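Long-range contacts in flagellar protein FlgA (Thermotoga maritima, PDB 3FRN), which probably acts as a periplasmic chaperone in the assembly of the P ring of the flagellar basal body: residues T6-L11 against I23-V28; F107-I112 against L126-T131; G237-T242 against G256-G261. All blocks are in the same frame, centred on the assembly; numbering follows the deposited sequence. Where two conformers were deposited one is given.

Contacts 1, 2 and 3 follow one another along the chain without overlap, and each belongs to a different part of the protein. Contact 1 lies in the N-terminal domain and joins the link between strands 4-6 and 10-13 to the loop after strand 16-18. Contact 2, whose centre is about 31 Å from that of contact 1, closes the open end of the hairpin of strands 111-118 and 121-127 in the HotDog-like domain. Contact 3 lies in the C-terminal region assigned to the P-ring chaperone family, where a turn meets strand 253-259, its centre about 66 Å from that of contact 1 and 60 Å from that of contact 2. None touches another; each fastens its own module locally in an elongated chain.

Contact 1: T6-L11 against I23-V28; sequences TLKETL and ITIEKV
K8 and T6 pair with I23 and I25 through two backbone hydrogen bonds that flank L7 and T24. K8 N donates to I23 O at 3.0 Å and I25 N to T6 O, also at 3.0 Å, the former nearly straight at the hydrogen (169°). Two CA-H...O contacts, from L7 CA to I23 O and from T24 CA to T6 O, are weaker supports of the same pairing. A third bond comes from a side chain: T6 N reaches E26 OE1 at 2.9 Å, meeting the oxygen from above the carboxylate plane. E26 can do this because its CG sits between the backbone N and the carbonyl carbon (chi1 47°) and its chain bends again at chi2, folding the carboxylate back across T6. In the modelled conformer of K8, one of two, NZ approaches T24 O and D22 O, bonds to be taken with caution. Outside these bonds, I25 CD1 touches T6 CG2 at 3.7 Å, while L11 CD2 meets I23 CG2 at 4.1 Å with the two side chains roughly at right angles. L7 also packs on L50 of helix 47-53, though its CD2 stays close to I23 O. This is an isolated beta bridge, L7 with T24, by which the loop after strand 16-18 is tied to the approach to strand 10-13 in the FlgA N-terminal domain.

Contact 2: F107-I112 against L126-T131; sequences FEPQTI and LRFPDT
Q110 and R127 run side by side, pointing the same way, at the open end of the beta hairpin formed by strands 111-118 and 121-127 in the HotDog-like domain. Their amide and guanidinium planes are turned 59° apart, and the nearest approach of the two side chains, Q110 OE1 to R127 CD at 4.1 Å, is a loose one. The firm link is in the backbone: Q110 N donates to R127 O at 2.7 Å, almost straight out from the carbonyl. R127 N returns a longer bond to T111 O. Just past R127, F128 has its CG anti to the carbonyl carbon (chi1 -63°), which brings the ring edge back against the backbone of F107-P109. Its CE1 lies 3.7 Å from F107 C, with that carbon at the ring edge, and the P109 ring lies alongside, P109 CD being 4.1 Å from F128 CE1. Shrinking this phenylalanine to an alanine takes the ring away, and a gap would probably open beside the F107-P109 backbone, with P109 losing one of its apolar neighbours. I112 and L126 also lie side by side, facing helix 74-87, where A78 and V79 meet them; I112 CG1 comes within 3.8 Å of L126 CD2. On the exposed flank the extended Q110 side chain crosses P129 obliquely, placing Q110 NE2 3.9 Å from P129 CG.

Contact 3: G237-T242 against G256-G261; sequences GYLGET and GRVERG
V258 of strand 253-259 is held under a type II beta turn, Y238 to E241, which leads into the neighbouring antiparallel strand 242-246 in the C-terminal region, whose family is named for P-ring assembly chaperones. The tight part centres on this valine. Its backbone grips the turn twice: V258 N donates to E241 O at 2.7 Å, and G240 N to V258 O at 2.8 Å. V258 CB points to the turn, 3.2 Å from Y238 O, and with CG1 anti to the backbone N (chi1 -180°) that methyl lies by L239 CD2. The backbone angles of G240 themselves call for glycine. V210 and L264 complete the valine's surroundings.

Packing thins towards solvent. Exposed L239 brings CD1 to R260 N and V258 O, while L239 CD2 meets V258 CG1 at 3.8 Å, the side chains at about a right angle. T242 and R257 form a non-hydrogen-bonded antiparallel pair with their side chains on one face, barely touching. R257 instead bends towards E259, two residues further on: R257 NE is 2.9 Å from E259 OE2, a salt bridge of charge alone, since the oxygen lies well outside the guanidinium plane.

Contact 1: T6-L11 against I23-V28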
loop_
_atom_site.group_PDB
_atom_site.type_symbol
_atom_site.label_atom_id
_atom_site.label_comp_id
_atom_site.label_asym_id
_atom_site.label_seq_id
_atom_site.Cartn_x
_atom_site.Cartn_y
_atom_site.Cartn_z
ATOM N N THR A 6 22.189 -16.377 -16.200
ATOM C CA THR A 6 21.861 -16.164 -14.798
ATOM C C THR A 6 21.945 -14.680 -14.456
ATOM O O THR A 6 22.916 -14.001 -14.799
ATOM C CB THR A 6 22.775 -16.974 -13.874
ATOM O OG1 THR A 6 22.834 -18.331 -14.332
ATOM C CG2 THR A 6 22.245 -16.953 -12.452
ATOM N N LEU A 7 20.911 -14.188 -13.783
ATOM C CA LEU A 7 20.815 -12.784 -13.414
ATOM C C LEU A 7 21.467 -12.502 -12.067
ATOM O O LEU A 7 21.374 -13.313 -11.145
ATOM C CB LEU A 7 19.344 -12.359 -13.368
ATOM C CG LEU A 7 18.581 -12.315 -14.696
ATOM C CD1 LEU A 7 17.091 -12.249 -14.443
ATOM C CD2 LEU A 7 19.030 -11.137 -15.549
ATOM N N LYS A 8 22.149 -11.362 -11.974
ATOM C CA LYS A 8 22.658 -10.871 -10.699
ATOM C C LYS A 8 21.480 -10.465 -9.816
ATOM O O LYS A 8 20.413 -10.107 -10.314
ATOM C CB LYS A 8 23.581 -9.669 -10.913
ATOM C CG LYS A 8 24.921 -9.990 -11.560
ATOM C CD LYS A 8 25.823 -8.757 -11.553
ATOM C CE LYS A 8 27.181 -9.036 -12.184
ATOM N NZ LYS A 8 27.161 -8.856 -13.659
ATOM N N GLU A 9 21.667 -10.525 -8.503
ATOM C CA GLU A 9 20.615 -10.120 -7.576
ATOM C C GLU A 9 20.526 -8.601 -7.509
ATOM O O GLU A 9 19.444 -8.025 -7.656
ATOM C CB GLU A 9 20.874 -10.693 -6.187
ATOM C CG GLU A 9 19.836 -10.310 -5.145
ATOM C CD GLU A 9 20.299 -10.637 -3.739
ATOM O OE1 GLU A 9 19.533 -11.276 -2.991
ATOM O OE2 GLU A 9 21.440 -10.267 -3.385
ATOM N N THR A 10 21.672 -7.960 -7.270
ATOM C CA THR A 10 21.758 -6.508 -7.233
ATOM C C THR A 10 22.966 -6.005 -8.031
ATOM O O THR A 10 23.886 -6.768 -8.349
ATOM C CB THR A 10 21.845 -5.950 -5.780
ATOM O OG1 THR A 10 23.088 -6.338 -5.188
ATOM C CG2 THR A 10 20.677 -6.431 -4.895
ATOM N N LEU A 11 22.955 -4.716 -8.346
ATOM C CA LEU A 11 24.076 -4.067 -9.014
ATOM C C LEU A 11 24.212 -2.612 -8.552
ATOM O O LEU A 11 23.248 -1.856 -8.578
ATOM C CB LEU A 11 23.888 -4.123 -10.533
ATOM C CG LEU A 11 24.857 -3.300 -11.386
ATOM C CD1 LEU A 11 26.284 -3.811 -11.264
ATOM C CD2 LEU A 11 24.413 -3.283 -12.823
ATOM N N ILE A 23 24.182 -7.000 -15.783
ATOM C CA ILE A 23 23.262 -7.725 -14.900
ATOM C C ILE A 23 23.272 -9.246 -15.060
ATOM O O ILE A 23 22.346 -9.918 -14.607
ATOM C CB ILE A 23 21.808 -7.222 -15.036
ATOM C CG1 ILE A 23 21.281 -7.473 -16.448
ATOM C CG2 ILE A 23 21.713 -5.753 -14.664
ATOM C CD1 ILE A 23 19.958 -6.825 -16.713
ATOM N N THR A 24 24.301 -9.785 -15.706
ATOM C CA THR A 24 24.452 -11.235 -15.819
ATOM C C THR A 24 25.744 -11.706 -15.160
ATOM O O THR A 24 26.720 -10.959 -15.085
ATOM C CB THR A 24 24.405 -11.736 -17.291
ATOM O OG1 THR A 24 25.342 -11.003 -18.091
ATOM C CG2 THR A 24 23.006 -11.575 -17.869
ATOM N N ILE A 25 25.739 -12.944 -14.679
ATOM C CA ILE A 25 26.913 -13.534 -14.045
ATOM C C ILE A 25 27.986 -13.902 -15.082
ATOM O O ILE A 25 29.174 -13.673 -14.856
ATOM C CB ILE A 25 26.524 -14.747 -13.151
ATOM C CG1 ILE A 25 25.623 -14.277 -12.003
ATOM C CG2 ILE A 25 27.762 -15.453 -12.599
ATOM C CD1 ILE A 25 25.245 -15.362 -11.017
ATOM N N GLU A 26 27.562 -14.443 -16.222
ATOM C CA GLU A 26 28.489 -14.768 -17.311
ATOM C C GLU A 26 28.755 -13.570 -18.226
ATOM O O GLU A 26 27.936 -12.654 -18.321
ATOM C CB GLU A 26 27.995 -15.970 -18.130
ATOM C CG GLU A 26 26.524 -15.916 -18.523
ATOM C CD GLU A 26 25.645 -16.763 -17.621
ATOM O OE1 GLU A 26 25.004 -16.204 -16.708
ATOM O OE2 GLU A 26 25.606 -17.997 -17.820
ATOM N N LYS A 27 29.909 -13.586 -18.892
ATOM C CA LYS A 27 30.299 -12.522 -19.818
ATOM C C LYS A 27 29.536 -12.611 -21.134
ATOM O O LYS A 27 29.613 -13.613 -21.845
ATOM C CB LYS A 27 31.810 -12.562 -20.098
ATOM C CG LYS A 27 32.712 -12.070 -18.965
ATOM C CD LYS A 27 32.831 -10.546 -18.923
ATOM C CE LYS A 27 31.946 -9.934 -17.842
ATOM N NZ LYS A 27 32.241 -8.491 -17.633
ATOM N N VAL A 28 28.790 -11.556 -21.444
ATOM C CA VAL A 28 28.092 -11.446 -22.719
ATOM C C VAL A 28 28.542 -10.160 -23.406
ATOM O O VAL A 28 28.747 -9.137 -22.751
ATOM C CB VAL A 28 26.550 -11.404 -22.543
ATOM C CG1 VAL A 28 25.850 -11.795 -23.850
ATOM C CG2 VAL A 28 26.090 -12.303 -21.388
#

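Contact 2: F107-I112 against L126-T131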
loop_
_atom_site.group_PDB
_atom_site.type_symbol
_atom_site.label_atom_id
_atom_site.label_comp_id
_atom_site.label_asym_id
_atom_site.label_seq_id
_atom_site.Cartn_x
_atom_site.Cartn_y
_atom_site.Cartn_z
ATOM N N PHE A 107 22.770 16.293 -15.526
ATOM C CA PHE A 107 21.632 15.650 -14.864
ATOM C C PHE A 107 20.708 16.602 -14.078
ATOM O O PHE A 107 19.996 16.168 -13.173
ATOM C CB PHE A 107 22.086 14.453 -14.012
ATOM C CG PHE A 107 22.881 13.434 -14.779
ATOM C CD1 PHE A 107 22.367 12.854 -15.935
ATOM C CD2 PHE A 107 24.138 13.048 -14.350
ATOM C CE1 PHE A 107 23.103 11.918 -16.655
ATOM C CE2 PHE A 107 24.887 12.103 -15.057
ATOM C CZ PHE A 107 24.371 11.545 -16.222
ATOM N N GLU A 108 20.732 17.890 -14.422
ATOM C CA GLU A 108 19.837 18.868 -13.815
ATOM C C GLU A 108 18.682 19.079 -14.772
ATOM O O GLU A 108 18.852 19.737 -15.794
ATOM C CB GLU A 108 20.526 20.212 -13.577
ATOM C CG GLU A 108 21.691 20.186 -12.624
ATOM C CD GLU A 108 23.002 19.960 -13.341
ATOM O OE1 GLU A 108 23.770 20.933 -13.510
ATOM O OE2 GLU A 108 23.252 18.812 -13.754
ATOM N N PRO A 109 17.506 18.506 -14.457
ATOM C CA PRO A 109 16.358 18.652 -15.345
ATOM C C PRO A 109 15.822 20.079 -15.373
ATOM O O PRO A 109 15.953 20.814 -14.391
ATOM C CB PRO A 109 15.318 17.724 -14.719
ATOM C CG PRO A 109 15.688 17.671 -13.281
ATOM C CD PRO A 109 17.184 17.687 -13.273
ATOM N N GLN A 110 15.244 20.465 -16.504
ATOM C CA GLN A 110 14.519 21.721 -16.592
ATOM C C GLN A 110 13.106 21.510 -16.066
ATOM O O GLN A 110 12.652 22.227 -15.172
ATOM C CB GLN A 110 14.440 22.199 -18.035
ATOM C CG GLN A 110 15.740 22.688 -18.638
ATOM C CD GLN A 110 15.513 23.283 -20.011
ATOM O OE1 GLN A 110 14.439 23.114 -20.598
ATOM N NE2 GLN A 110 16.513 23.990 -20.530
ATOM N N THR A 111 12.426 20.514 -16.629
ATOM C CA THR A 111 11.030 20.232 -16.315
ATOM C C THR A 111 10.878 18.789 -15.847
ATOM O O THR A 111 11.608 17.900 -16.294
ATOM C CB THR A 111 10.137 20.449 -17.550
ATOM O OG1 THR A 111 10.735 21.433 -18.408
ATOM C CG2 THR A 111 8.726 20.897 -17.138
ATOM N N ILE A 112 9.950 18.562 -14.923
ATOM C CA ILE A 112 9.634 17.211 -14.468
ATOM C C ILE A 112 8.122 17.013 -14.517
ATOM O O ILE A 112 7.394 17.576 -13.697
ATOM C CB ILE A 112 10.179 16.931 -13.046
ATOM C CG1 ILE A 112 11.700 17.123 -13.012
ATOM C CG2 ILE A 112 9.807 15.510 -12.594
ATOM C CD1 ILE A 112 12.302 17.150 -11.633
ATOM N N LEU A 126 11.464 13.787 -18.081
ATOM C CA LEU A 126 12.484 14.769 -17.721
ATOM C C LEU A 126 13.009 15.481 -18.952
ATOM O O LEU A 126 13.496 14.838 -19.882
ATOM C CB LEU A 126 13.651 14.086 -16.987
ATOM C CG LEU A 126 13.317 13.133 -15.844
ATOM C CD1 LEU A 126 14.616 12.471 -15.300
ATOM C CD2 LEU A 126 12.590 13.876 -14.743
ATOM N N ARG A 127 12.901 16.800 -18.965
ATOM C CA ARG A 127 13.526 17.613 -19.977
ATOM C C ARG A 127 14.862 18.107 -19.522
ATOM O O ARG A 127 15.008 18.694 -18.471
ATOM C CB ARG A 127 12.668 18.812 -20.352
ATOM C CG ARG A 127 12.604 19.117 -21.844
ATOM C CD ARG A 127 13.938 19.544 -22.467
ATOM N NE ARG A 127 13.771 20.396 -23.647
ATOM C CZ ARG A 127 14.522 20.373 -24.744
ATOM N NH1 ARG A 127 15.534 19.549 -24.859
ATOM N NH2 ARG A 127 14.256 21.195 -25.745
ATOM N N PHE A 128 15.836 17.879 -20.367
ATOM C CA PHE A 128 17.162 18.409 -20.114
ATOM C C PHE A 128 17.461 19.416 -21.217
ATOM O O PHE A 128 16.826 19.373 -22.282
ATOM C CB PHE A 128 18.204 17.276 -20.074
ATOM C CG PHE A 128 17.984 16.301 -18.963
ATOM C CD1 PHE A 128 18.488 16.549 -17.695
ATOM C CD2 PHE A 128 17.257 15.139 -19.175
ATOM C CE1 PHE A 128 18.279 15.642 -16.659
ATOM C CE2 PHE A 128 17.035 14.250 -18.144
ATOM C CZ PHE A 128 17.548 14.497 -16.890
ATOM N N PRO A 129 18.399 20.351 -20.965
ATOM C CA PRO A 129 18.802 21.285 -22.019
ATOM C C PRO A 129 19.158 20.592 -23.347
ATOM O O PRO A 129 18.862 21.130 -24.411
ATOM C CB PRO A 129 20.031 21.975 -21.417
ATOM C CG PRO A 129 19.797 21.918 -19.940
ATOM C CD PRO A 129 19.106 20.612 -19.692
ATOM N N ASP A 130 19.747 19.398 -23.276
ATOM C CA ASP A 130 20.176 18.679 -24.477
ATOM C C ASP A 130 19.212 17.607 -25.005
ATOM O O ASP A 130 19.159 17.373 -26.213
ATOM C CB ASP A 130 21.596 18.104 -24.305
ATOM C CG ASP A 130 21.681 17.005 -23.245
ATOM O OD1 ASP A 130 22.503 16.083 -23.432
ATOM O OD2 ASP A 130 20.958 17.054 -22.225
ATOM N N THR A 131 18.440 16.981 -24.119
ATOM C CA THR A 131 17.649 15.799 -24.487
ATOM C C THR A 131 16.478 15.537 -23.520
ATOM O O THR A 131 16.164 16.373 -22.665
ATOM C CB THR A 131 18.564 14.540 -24.610
ATOM O OG1 THR A 131 17.865 13.490 -25.273
ATOM C CG2 THR A 131 19.016 14.047 -23.248
#

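Contact 3: G237-T242 against G256-G261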
loop_
_atom_site.group_PDB
_atom_site.type_symbol
_atom_site.label_atom_id
_atom_site.label_comp_id
_atom_site.label_asym_id
_atom_site.label_seq_id
_atom_site.Cartn_x
_atom_site.Cartn_y
_atom_site.Cartn_z
ATOM N N GLY A 237 -26.556 -0.367 20.167
ATOM C CA GLY A 237 -26.608 1.046 19.781
ATOM C C GLY A 237 -25.333 1.844 19.953
ATOM O O GLY A 237 -24.481 1.530 20.789
ATOM N N TYR A 238 -25.202 2.892 19.149
ATOM C CA TYR A 238 -24.036 3.774 19.224
ATOM C C TYR A 238 -24.512 5.106 19.794
ATOM O O TYR A 238 -25.717 5.322 19.884
ATOM C CB TYR A 238 -23.401 3.957 17.825
ATOM C CG TYR A 238 -22.807 2.678 17.235
ATOM C CD1 TYR A 238 -21.517 2.274 17.558
ATOM C CD2 TYR A 238 -23.538 1.877 16.366
ATOM C CE1 TYR A 238 -20.968 1.117 17.047
ATOM C CE2 TYR A 238 -22.999 0.708 15.846
ATOM C CZ TYR A 238 -21.711 0.342 16.186
ATOM O OH TYR A 238 -21.162 -0.804 15.672
ATOM N N LEU A 239 -23.613 5.968 20.203
ATOM C CA LEU A 239 -23.932 7.326 20.576
ATOM C C LEU A 239 -24.800 8.022 19.592
ATOM O O LEU A 239 -24.530 7.963 18.456
ATOM C CB LEU A 239 -22.644 8.091 20.623
ATOM C CG LEU A 239 -22.305 8.586 22.001
ATOM C CD1 LEU A 239 -23.255 9.750 22.290
ATOM C CD2 LEU A 239 -22.409 7.443 23.030
ATOM N N GLY A 240 -25.816 8.728 20.036
ATOM C CA GLY A 240 -26.651 9.517 19.139
ATOM C C GLY A 240 -27.760 8.718 18.530
ATOM O O GLY A 240 -28.698 9.291 17.954
ATOM N N GLU A 241 -27.670 7.392 18.627
ATOM C CA GLU A 241 -28.748 6.584 18.086
ATOM C C GLU A 241 -29.867 6.501 19.089
ATOM O O GLU A 241 -29.631 6.570 20.301
ATOM C CB GLU A 241 -28.280 5.191 17.660
ATOM C CG GLU A 241 -27.293 5.252 16.486
ATOM C CD GLU A 241 -26.843 3.892 16.011
ATOM O OE1 GLU A 241 -26.847 2.943 16.829
ATOM O OE2 GLU A 241 -26.476 3.783 14.819
ATOM N N THR A 242 -31.081 6.386 18.562
ATOM C CA THR A 242 -32.261 6.154 19.357
ATOM C C THR A 242 -32.540 4.652 19.417
ATOM O O THR A 242 -32.840 4.021 18.398
ATOM C CB THR A 242 -33.476 6.905 18.775
ATOM O OG1 THR A 242 -33.201 8.315 18.724
ATOM C CG2 THR A 242 -34.704 6.663 19.627
ATOM N N GLY A 256 -35.323 6.057 23.388
ATOM C CA GLY A 256 -34.229 6.669 24.111
ATOM C C GLY A 256 -32.945 6.755 23.325
ATOM O O GLY A 256 -32.484 5.759 22.765
ATOM N N ARG A 257 -32.369 7.950 23.284
ATOM C CA ARG A 257 -31.108 8.168 22.592
ATOM C C ARG A 257 -29.938 7.783 23.479
ATOM O O ARG A 257 -29.918 8.089 24.681
ATOM C CB ARG A 257 -30.972 9.618 22.117
ATOM C CG ARG A 257 -31.019 10.658 23.226
ATOM C CD ARG A 257 -31.221 12.080 22.705
ATOM N NE ARG A 257 -29.960 12.778 22.456
ATOM C CZ ARG A 257 -29.849 14.097 22.307
ATOM N NH1 ARG A 257 -28.661 14.643 22.083
ATOM N NH2 ARG A 257 -30.922 14.878 22.389
ATOM N N VAL A 258 -28.971 7.090 22.891
ATOM C CA VAL A 258 -27.721 6.808 23.581
ATOM C C VAL A 258 -26.946 8.110 23.719
ATOM O O VAL A 258 -26.664 8.803 22.730
ATOM C CB VAL A 258 -26.888 5.782 22.814
ATOM C CG1 VAL A 258 -25.575 5.482 23.546
ATOM C CG2 VAL A 258 -27.699 4.515 22.582
ATOM N N GLU A 259 -26.632 8.453 24.961
ATOM C CA GLU A 259 -25.886 9.654 25.238
ATOM C C GLU A 259 -24.529 9.298 25.822
ATOM O O GLU A 259 -24.335 8.195 26.358
ATOM C CB GLU A 259 -26.658 10.580 26.187
ATOM C CG GLU A 259 -27.990 11.063 25.630
ATOM C CD GLU A 259 -28.279 12.516 25.960
ATOM O OE1 GLU A 259 -27.763 13.018 26.981
ATOM O OE2 GLU A 259 -29.024 13.162 25.194
ATOM N N ARG A 260 -23.586 10.228 25.720
ATOM C CA ARG A 260 -22.354 10.159 26.498
ATOM C C ARG A 260 -22.619 9.637 27.906
ATOM O O ARG A 260 -23.350 10.256 28.679
ATOM C CB ARG A 260 -21.684 11.533 26.563
ATOM C CG ARG A 260 -20.344 11.537 27.280
ATOM C CD ARG A 260 -19.709 12.918 27.259
ATOM N NE ARG A 260 -20.611 13.941 27.779
ATOM C CZ ARG A 260 -20.345 15.243 27.776
ATOM N NH1 ARG A 260 -21.224 16.103 28.271
ATOM N NH2 ARG A 260 -19.198 15.686 27.278
ATOM N N GLY A 261 -22.020 8.496 28.231
ATOM C CA GLY A 261 -22.169 7.906 29.548
ATOM C C GLY A 261 -21.591 6.506 29.625
ATOM O O GLY A 261 -20.418 6.327 29.951
#